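Side-chain contacts in N2152 (Neocallimastix frontalis, PDB 5U22), which probably hydrolyses glycosidic bonds in rare arabinosyl substrates as a polyspecific family 39 glycoside hydrolase, built from a TIM barrel and a beta sandwich: residues W378-K381 with D382-S385; P321-E324 with N325-L328; P52-Y55 with K56-V59; T100-L103 with A104-L107. One frame throughout, in Å; residues are numbered along the deposited sequence.

Overall arrangement
All four contacts are local, joining residues a few positions apart, and they follow one another along the chain without nesting or crossing. Interaction 3 comes first, where the loop after strand 31-35 turns into helix 55-58. Interaction 4 follows at the end of strand 98-102, where the parallel barrel sheet hands over to the loop before helix 117-134. The other two lie in loops between strands of the mixed sheet, the beta sandwich: interaction 2 closes the loop between strands 315-320 and 330-336, and interaction 1 turns the chain between strands 368-376 and 389-397. Interactions 2 and 3 lie on opposite sides of the chain's centre, while interactions 1 and 3 have centres about 18 Å apart.

Interaction 1: W378-K381 with D382-S385; sequences WKSK and DTPS
Ser380 and Thr383 face each other across a type I beta turn at the surface, in the loop that joins strand 368-376 to its antiparallel neighbour 389-397. Thr383 N gives a nearly straight bond to Ser380 O (3.2 Å, 165°). The Ser380 side chain folds back over the same turn: with chi1 78° its OG lies between backbone N and carbonyl carbon, where it accepts from Asp382 N at 3.2 Å and pairs with Thr383 OG1 at 2.8 Å. A water bridges the mouth, donating to Ser380 O and to Thr383 O. At the corner, Lys381 runs alongside Asp382 and bends at its last torsion, bringing NZ to the syn side of Asp382 OD1 in a 2.9 Å salt bridge; its bond to OD2 is weak. The same ammonium makes a cation-pi contact with Phe282. With a leucine here, Asp382 would probably lose its salt bridge, and Phe282 its cation. The hydroxyl of the first turn residue, accepting from the backbone N two positions on, makes an ST turn overlapping the beta turn.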
loop_
_atom_site.group_PDB
_atom_site.type_symbol
_atom_site.label_atom_id
_atom_site.label_comp_id
_atom_site.label_asym_id
_atom_site.label_seq_id
_atom_site.Cartn_x
_atom_site.Cartn_y
_atom_site.Cartn_z
ATOM N N TRP A 378 -5.586 -19.615 -0.016
ATOM C CA TRP A 378 -4.142 -19.430 -0.046
ATOM C C TRP A 378 -3.461 -20.616 0.613
ATOM O O TRP A 378 -3.891 -21.055 1.684
ATOM C CB TRP A 378 -3.785 -18.131 0.673
ATOM C CG TRP A 378 -2.353 -17.883 0.964
ATOM C CD1 TRP A 378 -1.487 -17.125 0.226
ATOM C CD2 TRP A 378 -1.620 -18.324 2.117
ATOM N NE1 TRP A 378 -0.256 -17.077 0.844
ATOM C CE2 TRP A 378 -0.312 -17.805 2.002
ATOM C CE3 TRP A 378 -1.937 -19.111 3.224
ATOM C CZ2 TRP A 378 0.672 -18.053 2.953
ATOM C CZ3 TRP A 378 -0.954 -19.354 4.171
ATOM C CH2 TRP A 378 0.333 -18.830 4.025
ATOM N N LYS A 379 -2.419 -21.142 -0.039
ATOM C CA LYS A 379 -1.525 -22.149 0.525
ATOM C C LYS A 379 -0.161 -21.574 0.868
ATOM O O LYS A 379 0.378 -21.836 1.950
ATOM C CB LYS A 379 -1.348 -23.315 -0.461
ATOM C CG LYS A 379 -2.629 -24.057 -0.792
ATOM C CD LYS A 379 -2.627 -25.448 -0.201
ATOM C CE LYS A 379 -3.931 -26.165 -0.506
ATOM N NZ LYS A 379 -4.319 -26.028 -1.948
ATOM N N SER A 380 0.420 -20.804 -0.045
ATOM C CA SER A 380 1.681 -20.117 0.187
ATOM C C SER A 380 1.844 -19.073 -0.905
ATOM O O SER A 380 1.142 -19.094 -1.922
ATOM C CB SER A 380 2.870 -21.084 0.177
ATOM O OG SER A 380 3.207 -21.414 -1.156
ATOM N N LYS A 381 2.797 -18.167 -0.687
ATOM C CA LYS A 381 3.084 -17.120 -1.659
ATOM C C LYS A 381 3.549 -17.680 -3.000
ATOM O O LYS A 381 3.423 -16.992 -4.022
ATOM C CB LYS A 381 4.147 -16.175 -1.093
ATOM C CG LYS A 381 5.555 -16.754 -1.175
ATOM C CD LYS A 381 6.603 -15.891 -0.488
ATOM C CE LYS A 381 8.029 -16.370 -0.796
ATOM N NZ LYS A 381 8.440 -16.181 -2.226
ATOM N N ASP A 382 4.082 -18.909 -3.023
ATOM C CA ASP A 382 4.633 -19.514 -4.232
ATOM C C ASP A 382 3.708 -20.563 -4.842
ATOM O O ASP A 382 4.113 -21.266 -5.775
ATOM C CB ASP A 382 6.009 -20.135 -3.936
ATOM C CG ASP A 382 7.055 -19.089 -3.559
ATOM O OD1 ASP A 382 6.899 -17.911 -3.957
ATOM O OD2 ASP A 382 8.027 -19.424 -2.859
ATOM N N THR A 383 2.481 -20.681 -4.338
ATOM C CA THR A 383 1.510 -21.629 -4.866
ATOM C C THR A 383 0.677 -20.950 -5.945
ATOM O O THR A 383 0.014 -19.947 -5.654
ATOM C CB THR A 383 0.598 -22.136 -3.756
ATOM O OG1 THR A 383 1.386 -22.785 -2.752
ATOM C CG2 THR A 383 -0.437 -23.121 -4.303
ATOM N N PRO A 384 0.686 -21.433 -7.186
ATOM C CA PRO A 384 -0.164 -20.811 -8.208
ATOM C C PRO A 384 -1.638 -20.955 -7.858
ATOM O O PRO A 384 -2.055 -21.918 -7.207
ATOM C CB PRO A 384 0.195 -21.579 -9.487
ATOM C CG PRO A 384 1.564 -22.109 -9.219
ATOM C CD PRO A 384 1.567 -22.460 -7.759
ATOM N N SER A 385 -2.426 -19.971 -8.289
ATOM C CA SER A 385 -3.862 -19.938 -8.044
ATOM C C SER A 385 -4.629 -19.838 -9.355
ATOM O O SER A 385 -4.246 -19.083 -10.258
ATOM C CB SER A 385 -4.240 -18.760 -7.153
ATOM O OG SER A 385 -5.638 -18.718 -6.941
HETATM O O HOH W 1 -0.707 -18.236 -3.892
#

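Interaction 2: P321-E324 with N325-L328; sequences PPNE and NSKL
Ser326 OG is held by two backbone groups at once: it donates to Asn323 O at 2.7 Å and accepts from Leu328 N at 3.1 Å, the second bond defining an ST turn. Asn323 answers with its side chain. Its CG stands anti to the backbone N (chi1 180°), which carries OD1 forward to Asn325 N at 3.0 Å; the donor approaches from above the amide plane, 55° out of it. The two asparagine side chains cross at about a right angle, and a water spans them, donating to Asn323 OD1 and accepting from Asn325 ND2. A second water joins Asn323 ND2 to Asn325 O. Beyond the polar network, Leu328 CD1 rests against Pro322 CB at 4.0 Å. Were Asn323 an alanine, Asn325 N would probably lose this acceptor and both bridging waters one of their anchors. Outside the loop, Asn325 OD1 bonds to Arg226 of helix 221-235, while Glu324 reaches Arg270 of helix 258-270 through OE1 and Tyr271, just beyond that helix, through OE2. The connection between strands 315-320 and 330-336 is therefore probably held in shape in good part by side chains and waters that bond to its polar groups.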
loop_
_atom_site.group_PDB
_atom_site.type_symbol
_atom_site.label_atom_id
_atom_site.label_comp_id
_atom_site.label_asym_id
_atom_site.label_seq_id
_atom_site.Cartn_x
_atom_site.Cartn_y
_atom_site.Cartn_z
ATOM N N PRO A 321 -14.800 -3.327 12.266
ATOM C CA PRO A 321 -14.349 -4.711 12.399
ATOM C C PRO A 321 -14.293 -5.119 13.861
ATOM O O PRO A 321 -14.590 -4.308 14.749
ATOM C CB PRO A 321 -12.947 -4.657 11.786
ATOM C CG PRO A 321 -12.449 -3.308 12.244
ATOM C CD PRO A 321 -13.664 -2.386 12.306
ATOM N N PRO A 322 -13.926 -6.370 14.160
ATOM C CA PRO A 322 -13.849 -6.770 15.583
ATOM C C PRO A 322 -12.928 -5.893 16.420
ATOM O O PRO A 322 -13.319 -5.472 17.520
ATOM C CB PRO A 322 -13.365 -8.221 15.493
ATOM C CG PRO A 322 -13.974 -8.715 14.216
ATOM C CD PRO A 322 -13.838 -7.542 13.264
ATOM N N ASN A 323 -11.721 -5.596 15.927
ATOM C CA ASN A 323 -10.768 -4.751 16.643
ATOM C C ASN A 323 -9.628 -4.360 15.714
ATOM O O ASN A 323 -8.723 -5.168 15.472
ATOM C CB ASN A 323 -10.210 -5.479 17.875
ATOM C CG ASN A 323 -9.204 -4.629 18.657
ATOM O OD1 ASN A 323 -9.017 -3.452 18.376
ATOM N ND2 ASN A 323 -8.567 -5.232 19.651
ATOM N N GLU A 324 -9.669 -3.144 15.167
ATOM C CA GLU A 324 -8.634 -2.727 14.226
ATOM C C GLU A 324 -7.280 -2.526 14.890
ATOM O O GLU A 324 -6.280 -2.360 14.186
ATOM C CB GLU A 324 -9.032 -1.433 13.518
ATOM C CG GLU A 324 -8.975 -0.197 14.416
ATOM C CD GLU A 324 -8.735 1.071 13.617
ATOM O OE1 GLU A 324 -8.428 0.954 12.405
ATOM O OE2 GLU A 324 -8.854 2.178 14.196
ATOM N N ASN A 325 -7.222 -2.519 16.216
ATOM C CA ASN A 325 -5.958 -2.362 16.937
ATOM C C ASN A 325 -5.401 -3.700 17.383
ATOM O O ASN A 325 -4.923 -3.844 18.512
ATOM C CB ASN A 325 -6.152 -1.435 18.130
ATOM C CG ASN A 325 -6.666 -0.078 17.715
ATOM O OD1 ASN A 325 -6.002 0.641 16.975
ATOM N ND2 ASN A 325 -7.872 0.268 18.166
ATOM N N SER A 326 -5.446 -4.693 16.501
ATOM C CA SER A 326 -5.083 -6.071 16.808
ATOM C C SER A 326 -4.828 -6.785 15.488
ATOM O O SER A 326 -4.883 -6.173 14.420
ATOM C CB SER A 326 -6.197 -6.776 17.582
ATOM O OG SER A 326 -7.240 -7.116 16.681
ATOM N N LYS A 327 -4.582 -8.092 15.558
ATOM C CA LYS A 327 -4.380 -8.878 14.346
ATOM C C LYS A 327 -5.681 -9.253 13.643
ATOM O O LYS A 327 -5.618 -9.858 12.570
ATOM C CB LYS A 327 -3.598 -10.151 14.674
ATOM C CG LYS A 327 -2.210 -9.870 15.231
ATOM C CD LYS A 327 -1.433 -11.147 15.491
ATOM C CE LYS A 327 0.045 -10.840 15.683
ATOM N NZ LYS A 327 0.263 -9.918 16.833
ATOM N N LEU A 328 -6.846 -8.897 14.193
ATOM C CA LEU A 328 -8.078 -9.535 13.751
ATOM C C LEU A 328 -8.538 -9.025 12.389
ATOM O O LEU A 328 -8.191 -7.923 11.946
ATOM C CB LEU A 328 -9.204 -9.342 14.772
ATOM C CG LEU A 328 -8.896 -9.959 16.144
ATOM C CD1 LEU A 328 -10.059 -9.776 17.106
ATOM C CD2 LEU A 328 -8.530 -11.419 15.993
HETATM O O HOH W 2 -10.360 -6.207 13.425
HETATM O O HOH W 3 -9.765 -1.228 19.674
HETATM O O HOH W 4 -6.403 -3.953 21.109
HETATM O O HOH W 5 -9.594 2.315 16.845
#

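Interaction 3: P52-Y55 with K56-V59; sequences PKDY and KSLV
Asp54 O accepts from Leu58 N (3.1 Å) and Tyr55 O from Val59 N (2.9 Å), two successive i to i+4 bonds that wind the chain into the short helix 55-58. Asp54 is its N-cap. Placing CG anti to the backbone N (chi1 -176°) brings the carboxylate over the first turn, and each oxygen takes a separate donor from Ser57: OD1 receives the backbone N at 2.9 Å, OD2 the hydroxyl at 2.7 Å. Both donors stand above the carboxylate plane, by 57° and 37°, and this double grip should fix the group's rotation. A negative charge at this helix end is probably favourable. One turn later Val59 lies over a face of the Tyr55 ring in a CH-pi contact, its CB 3.7 Å from the centroid and almost on the ring normal, with CG1 reaching Tyr55 CE2 at 3.4 Å. Pro52, which follows a cis peptide bond, closes the apolar side with CB against Leu58 CD1 and CG against Val59 CG2, each at 3.8 Å. Beyond these residues Tyr55 packs on Arg90 and Leu91 of helix 84-91 and bonds through OH to Ser94, while Leu58 O accepts from Trp303 in helix 301-310.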
loop_
_atom_site.group_PDB
_atom_site.type_symbol
_atom_site.label_atom_id
_atom_site.label_comp_id
_atom_site.label_asym_id
_atom_site.label_seq_id
_atom_site.Cartn_x
_atom_site.Cartn_y
_atom_site.Cartn_z
ATOM N N PRO A 52 6.868 -8.412 -14.159
ATOM C CA PRO A 52 6.297 -9.481 -14.984
ATOM C C PRO A 52 6.499 -9.164 -16.453
ATOM O O PRO A 52 6.538 -7.994 -16.820
ATOM C CB PRO A 52 4.798 -9.458 -14.635
ATOM C CG PRO A 52 4.683 -8.646 -13.380
ATOM C CD PRO A 52 5.831 -7.675 -13.423
ATOM N N LYS A 53 6.644 -10.193 -17.283
ATOM C CA LYS A 53 6.796 -9.956 -18.713
ATOM C C LYS A 53 5.493 -9.449 -19.320
ATOM O O LYS A 53 5.492 -8.509 -20.131
ATOM C CB LYS A 53 7.258 -11.253 -19.384
ATOM C CG LYS A 53 8.273 -11.112 -20.491
ATOM C CD LYS A 53 8.689 -12.496 -21.019
ATOM C CE LYS A 53 9.887 -13.055 -20.262
ATOM N NZ LYS A 53 10.391 -14.348 -20.830
ATOM N N ASP A 54 4.370 -10.041 -18.918
ATOM C CA ASP A 54 3.069 -9.761 -19.519
ATOM C C ASP A 54 2.405 -8.642 -18.733
ATOM O O ASP A 54 1.645 -8.889 -17.795
ATOM C CB ASP A 54 2.225 -11.032 -19.525
ATOM C CG ASP A 54 0.891 -10.862 -20.222
ATOM O OD1 ASP A 54 0.473 -9.714 -20.481
ATOM O OD2 ASP A 54 0.235 -11.899 -20.474
ATOM N N TYR A 55 2.678 -7.395 -19.134
ATOM C CA TYR A 55 2.092 -6.251 -18.440
ATOM C C TYR A 55 0.570 -6.277 -18.527
ATOM O O TYR A 55 -0.117 -6.031 -17.534
ATOM C CB TYR A 55 2.631 -4.932 -19.010
ATOM C CG TYR A 55 2.248 -3.720 -18.165
ATOM C CD1 TYR A 55 0.979 -3.155 -18.247
ATOM C CD2 TYR A 55 3.153 -3.156 -17.275
ATOM C CE1 TYR A 55 0.621 -2.065 -17.471
ATOM C CE2 TYR A 55 2.810 -2.069 -16.504
ATOM C CZ TYR A 55 1.546 -1.530 -16.601
ATOM O OH TYR A 55 1.208 -0.455 -15.824
ATOM N N LYS A 56 0.026 -6.586 -19.709
ATOM C CA LYS A 56 -1.411 -6.452 -19.911
ATOM C C LYS A 56 -2.214 -7.447 -19.087
ATOM O O LYS A 56 -3.343 -7.135 -18.683
ATOM C CB LYS A 56 -1.753 -6.610 -21.394
ATOM C CG LYS A 56 -1.103 -5.560 -22.294
ATOM C CD LYS A 56 -1.548 -5.719 -23.757
ATOM C CE LYS A 56 -0.820 -4.742 -24.665
ATOM N NZ LYS A 56 -1.156 -3.337 -24.338
ATOM N N SER A 57 -1.680 -8.653 -18.863
ATOM C CA SER A 57 -2.419 -9.662 -18.112
ATOM C C SER A 57 -2.199 -9.563 -16.615
ATOM O O SER A 57 -3.119 -9.864 -15.845
ATOM C CB SER A 57 -2.031 -11.076 -18.551
ATOM O OG SER A 57 -2.303 -11.288 -19.920
ATOM N N LEU A 58 -1.003 -9.156 -16.194
ATOM C CA LEU A 58 -0.598 -9.267 -14.802
ATOM C C LEU A 58 -0.517 -7.938 -14.058
ATOM O O LEU A 58 -0.727 -7.924 -12.849
ATOM C CB LEU A 58 0.754 -9.992 -14.717
ATOM C CG LEU A 58 0.752 -11.402 -15.330
ATOM C CD1 LEU A 58 2.137 -12.044 -15.236
ATOM C CD2 LEU A 58 -0.293 -12.281 -14.667
ATOM N N VAL A 59 -0.244 -6.824 -14.737
ATOM C CA VAL A 59 -0.110 -5.535 -14.060
ATOM C C VAL A 59 -1.332 -4.669 -14.318
ATOM O O VAL A 59 -1.989 -4.199 -13.378
ATOM C CB VAL A 59 1.171 -4.810 -14.509
ATOM C CG1 VAL A 59 1.329 -3.504 -13.757
ATOM C CG2 VAL A 59 2.393 -5.710 -14.322
#

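Interaction 4: T100-L103 with A104-L107; sequences TIEL and ADIL
The carboxylates of Glu102 and Asp105 lie one over the other, their planes 38° apart. With CG anti to the backbone N (chi1 -172°) and the chain extended beyond it, the Glu102 carboxylate is carried up to meet Asp105, which leans across it, three residues on, from the short 3-10 segment that follows the strand. The closest oxygens are Glu102 OE1 and Asp105 OD2, 3.0 Å apart, and Asp105 OD1 sits 3.5 Å from Glu102 CD. A water links the two groups, donating to Glu102 OE2 and to Asp105 OD2, each at 2.9 Å. Asp105 is further fixed by two tyrosine hydroxyls, Tyr45 at OD2 and Tyr112 at OD1, while Arg68 offers Glu102 a long, weak ion pair. The pair stands at the C-terminal end of strand 98-102, the rim of the TIM barrel where enzymes of this fold carry their active site, and the Glu102 side chain is about 5 Å from a bound buffer molecule, BTB. Backbone bonds of the i to i+3 kind accompany the 3-10 segment: Ile106 N donates to Leu103 O at 3.0 Å and 161°, whereas the bond from Asp105 N to Glu102 O is weak at 3.3 Å. Leu103 and Ile106 turn instead to helix 117-134. Ile106 keeps CB and CG1 close beside Leu103 O and meets Glu123, as Leu103 meets Trp120.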
loop_
_atom_site.group_PDB
_atom_site.type_symbol
_atom_site.label_atom_id
_atom_site.label_comp_id
_atom_site.label_asym_id
_atom_site.label_seq_id
_atom_site.Cartn_x
_atom_site.Cartn_y
_atom_site.Cartn_z
ATOM N N THR A 100 7.345 5.645 -6.876
ATOM C CA THR A 100 8.220 6.345 -5.943
ATOM C C THR A 100 9.677 6.125 -6.339
ATOM O O THR A 100 10.086 4.993 -6.617
ATOM C CB THR A 100 7.986 5.815 -4.527
ATOM O OG1 THR A 100 6.617 6.021 -4.146
ATOM C CG2 THR A 100 8.916 6.487 -3.517
ATOM N N ILE A 101 10.467 7.201 -6.338
ATOM C CA ILE A 101 11.907 7.123 -6.586
ATOM C C ILE A 101 12.644 6.925 -5.265
ATOM O O ILE A 101 12.763 7.860 -4.470
ATOM C CB ILE A 101 12.416 8.384 -7.285
ATOM C CG1 ILE A 101 11.721 8.550 -8.634
ATOM C CG2 ILE A 101 13.935 8.313 -7.442
ATOM C CD1 ILE A 101 11.838 9.942 -9.228
ATOM N N GLU A 102 13.213 5.740 -5.059
ATOM C CA GLU A 102 13.977 5.447 -3.834
ATOM C C GLU A 102 15.445 5.784 -4.084
ATOM O O GLU A 102 16.215 4.973 -4.600
ATOM C CB GLU A 102 13.801 3.989 -3.428
ATOM C CG GLU A 102 14.401 3.647 -2.044
ATOM C CD GLU A 102 14.548 2.142 -1.817
ATOM O OE1 GLU A 102 14.492 1.382 -2.806
ATOM O OE2 GLU A 102 14.725 1.723 -0.652
ATOM N N LEU A 103 15.845 7.001 -3.716
ATOM C CA LEU A 103 17.204 7.448 -4.017
ATOM C C LEU A 103 18.258 6.632 -3.276
ATOM O O LEU A 103 19.381 6.495 -3.775
ATOM C CB LEU A 103 17.358 8.933 -3.667
ATOM C CG LEU A 103 16.542 9.925 -4.500
ATOM C CD1 LEU A 103 16.552 11.319 -3.863
ATOM C CD2 LEU A 103 17.107 9.993 -5.904
ATOM N N ALA A 104 17.930 6.099 -2.090
ATOM C CA ALA A 104 18.929 5.378 -1.300
ATOM C C ALA A 104 19.557 4.242 -2.091
ATOM O O ALA A 104 20.742 3.937 -1.914
ATOM C CB ALA A 104 18.303 4.826 -0.015
ATOM N N ASP A 105 18.795 3.612 -2.981
ATOM C CA ASP A 105 19.318 2.419 -3.639
ATOM C C ASP A 105 20.306 2.742 -4.758
ATOM O O ASP A 105 20.793 1.822 -5.425
ATOM C CB ASP A 105 18.165 1.554 -4.142
ATOM C CG ASP A 105 17.586 0.690 -3.038
ATOM O OD1 ASP A 105 17.824 1.025 -1.857
ATOM O OD2 ASP A 105 16.941 -0.341 -3.333
ATOM N N ILE A 106 20.623 4.020 -4.968
ATOM C CA ILE A 106 21.849 4.372 -5.680
ATOM C C ILE A 106 23.040 3.650 -5.070
ATOM O O ILE A 106 23.993 3.284 -5.777
ATOM C CB ILE A 106 22.060 5.903 -5.655
ATOM C CG1 ILE A 106 21.078 6.607 -6.592
ATOM C CG2 ILE A 106 23.521 6.272 -6.007
ATOM C CD1 ILE A 106 21.164 8.105 -6.510
ATOM N N LEU A 107 23.008 3.425 -3.776
ATOM C CA LEU A 107 24.138 2.939 -2.985
ATOM C C LEU A 107 24.061 1.436 -2.751
ATOM O O LEU A 107 22.970 0.896 -2.534
ATOM C CB LEU A 107 24.183 3.642 -1.628
ATOM C CG LEU A 107 24.284 5.164 -1.703
ATOM C CD1 LEU A 107 24.271 5.734 -0.286
ATOM C CD2 LEU A 107 25.538 5.591 -2.472
HETATM O O HOH W 6 15.548 -1.071 -0.953
#